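Local coordinates for protein hemolysin BL lytic component L1 (PDB 7NMQ) that probably acts with its partner components as an alpha-helical pore-forming toxin that lyses host cell membranes, at residues Ala164-Gln169 against Gln278-Leu283. Numbering follows the deposited sequence.
Sequences AILAGQ and QAVLSL
Leu166 lays the CD1 methyl of its isobutyl group against CG2 of Val280 and, more loosely, against CB of Ala279, two consecutive residues of the longer helix. The closest meeting is methyl to methyl, Leu166 CD1 lying 3.9 Å from Val280 CG2, an ordinary van der Waals distance; the beta carbon of Ala279 is looser, with Leu166 CD1 at 4.4 Å from Ala279 CB. Leucine suits the place because its reach helps bridge the 7.9 Å between its own CA and the CA of Val280, the nearest pair of alpha carbons. Its first torsion sets CG opposite the carbonyl carbon (chi1 -63°), and an extended second torsion (chi2 175°) carries CD1 outward to the facing helix. Val280 answers with a short, branched chain: CG1 stands anti to the backbone N (chi1 171°), which leaves CG2 as the branch that receives Leu166. The two chains run in opposing senses and overlap at their methyls, while Ala279 adds a single methyl, whose small size keeps its contact with Leu166 slight.

No hydrogen bond crosses between the segments; the meeting is of buried apolar side chains and small, 98 Å² in all. Other apolar residues complete it: Ile173, on helix 173-200, touches both Leu166 and Val280, Leu44 packs on Leu166, and Val37 and Leu39 reach Ala279. Gln169 NE2 makes a weak hydrogen bond to the backbone O of Asp43.

Helix 161-169, a short link between the long helices 107-154 and 173-200, thus touches the first turns of helix 275-325 through Leu166, an apolar helix-to-helix junction within the elongated helical-bundle fold of the ClyA/HBL family of alpha-pore-forming toxins.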
loop_
_atom_site.group_PDB
_atom_site.type_symbol
_atom_site.label_atom_id
_atom_site.label_comp_id
_atom_site.label_asym_id
_atom_site.label_seq_id
_atom_site.Cartn_x
_atom_site.Cartn_y
_atom_site.Cartn_z
ATOM N N ALA A 164 -14.624 -11.385 -27.126
ATOM C CA ALA A 164 -15.716 -11.391 -28.119
ATOM C C ALA A 164 -15.581 -12.615 -29.039
ATOM O O ALA A 164 -16.596 -13.152 -29.481
ATOM C CB ALA A 164 -15.662 -10.122 -28.922
ATOM N N ILE A 165 -14.367 -13.066 -29.310
ATOM C CA ILE A 165 -14.194 -14.290 -30.125
ATOM C C ILE A 165 -14.745 -15.465 -29.324
ATOM O O ILE A 165 -15.538 -16.270 -29.847
ATOM C CB ILE A 165 -12.735 -14.496 -30.533
ATOM C CG1 ILE A 165 -12.308 -13.377 -31.467
ATOM C CG2 ILE A 165 -12.506 -15.864 -31.142
ATOM C CD1 ILE A 165 -10.855 -13.358 -31.732
ATOM N N LEU A 166 -14.390 -15.577 -28.066
ATOM C CA LEU A 166 -14.895 -16.681 -27.260
ATOM C C LEU A 166 -16.418 -16.578 -27.097
ATOM O O LEU A 166 -17.110 -17.625 -27.163
ATOM C CB LEU A 166 -14.168 -16.693 -25.924
ATOM C CG LEU A 166 -12.671 -16.930 -25.986
ATOM C CD1 LEU A 166 -12.063 -16.802 -24.600
ATOM C CD2 LEU A 166 -12.347 -18.286 -26.589
ATOM N N ALA A 167 -16.983 -15.391 -26.903
ATOM C CA ALA A 167 -18.435 -15.189 -26.770
ATOM C C ALA A 167 -19.136 -15.521 -28.090
ATOM O O ALA A 167 -20.294 -15.914 -28.074
ATOM C CB ALA A 167 -18.710 -13.756 -26.357
ATOM N N GLY A 168 -18.431 -15.399 -29.212
ATOM C CA GLY A 168 -18.990 -15.819 -30.494
ATOM C C GLY A 168 -19.161 -17.328 -30.526
ATOM O O GLY A 168 -20.087 -17.829 -31.163
ATOM N N GLN A 169 -18.336 -18.048 -29.805
ATOM C CA GLN A 169 -18.404 -19.525 -29.708
ATOM C C GLN A 169 -19.378 -20.011 -28.635
ATOM O O GLN A 169 -19.875 -21.141 -28.783
ATOM C CB GLN A 169 -17.034 -20.122 -29.406
ATOM C CG GLN A 169 -16.001 -19.784 -30.452
ATOM C CD GLN A 169 -14.659 -20.415 -30.199
ATOM O OE1 GLN A 169 -14.454 -21.149 -29.234
ATOM N NE2 GLN A 169 -13.740 -20.147 -31.112
ATOM N N GLN A 278 -12.761 -21.115 -18.623
ATOM C CA GLN A 278 -11.655 -20.857 -17.661
ATOM C C GLN A 278 -10.825 -19.667 -18.136
ATOM O O GLN A 278 -10.338 -18.902 -17.307
ATOM C CB GLN A 278 -10.774 -22.085 -17.445
ATOM C CG GLN A 278 -11.461 -23.117 -16.597
ATOM C CD GLN A 278 -10.611 -24.321 -16.300
ATOM O OE1 GLN A 278 -9.610 -24.590 -16.958
ATOM N NE2 GLN A 278 -11.025 -25.057 -15.296
ATOM N N ALA A 279 -10.642 -19.530 -19.440
ATOM C CA ALA A 279 -9.857 -18.417 -19.992
ATOM C C ALA A 279 -10.625 -17.120 -19.747
ATOM O O ALA A 279 -10.010 -16.133 -19.410
ATOM C CB ALA A 279 -9.591 -18.597 -21.468
ATOM N N VAL A 280 -11.921 -17.102 -19.961
ATOM C CA VAL A 280 -12.710 -15.873 -19.682
ATOM C C VAL A 280 -12.513 -15.490 -18.217
ATOM O O VAL A 280 -12.315 -14.303 -17.895
ATOM C CB VAL A 280 -14.183 -16.088 -20.010
ATOM C CG1 VAL A 280 -15.023 -14.925 -19.511
ATOM C CG2 VAL A 280 -14.325 -16.319 -21.492
ATOM N N LEU A 281 -12.595 -16.464 -17.337
ATOM C CA LEU A 281 -12.452 -16.202 -15.899
ATOM C C LEU A 281 -11.073 -15.635 -15.631
ATOM O O LEU A 281 -10.936 -14.631 -14.878
ATOM C CB LEU A 281 -12.688 -17.492 -15.124
ATOM C CG LEU A 281 -14.149 -17.873 -15.015
ATOM C CD1 LEU A 281 -14.320 -19.285 -14.547
ATOM C CD2 LEU A 281 -14.932 -16.951 -14.148
ATOM N N SER A 282 -10.038 -16.300 -16.103
ATOM C CA SER A 282 -8.674 -15.907 -15.708
ATOM C C SER A 282 -8.351 -14.541 -16.319
ATOM O O SER A 282 -7.722 -13.734 -15.624
ATOM C CB SER A 282 -7.669 -16.968 -16.056
ATOM O OG SER A 282 -7.549 -17.130 -17.438
ATOM N N LEU A 283 -8.703 -14.321 -17.569
ATOM C CA LEU A 283 -8.394 -13.036 -18.199
ATOM C C LEU A 283 -9.181 -11.920 -17.538
ATOM O O LEU A 283 -8.610 -10.799 -17.392
ATOM C CB LEU A 283 -8.702 -13.092 -19.687
ATOM C CG LEU A 283 -7.809 -14.076 -20.435
ATOM C CD1 LEU A 283 -8.299 -14.133 -21.851
ATOM C CD2 LEU A 283 -6.329 -13.694 -20.381
#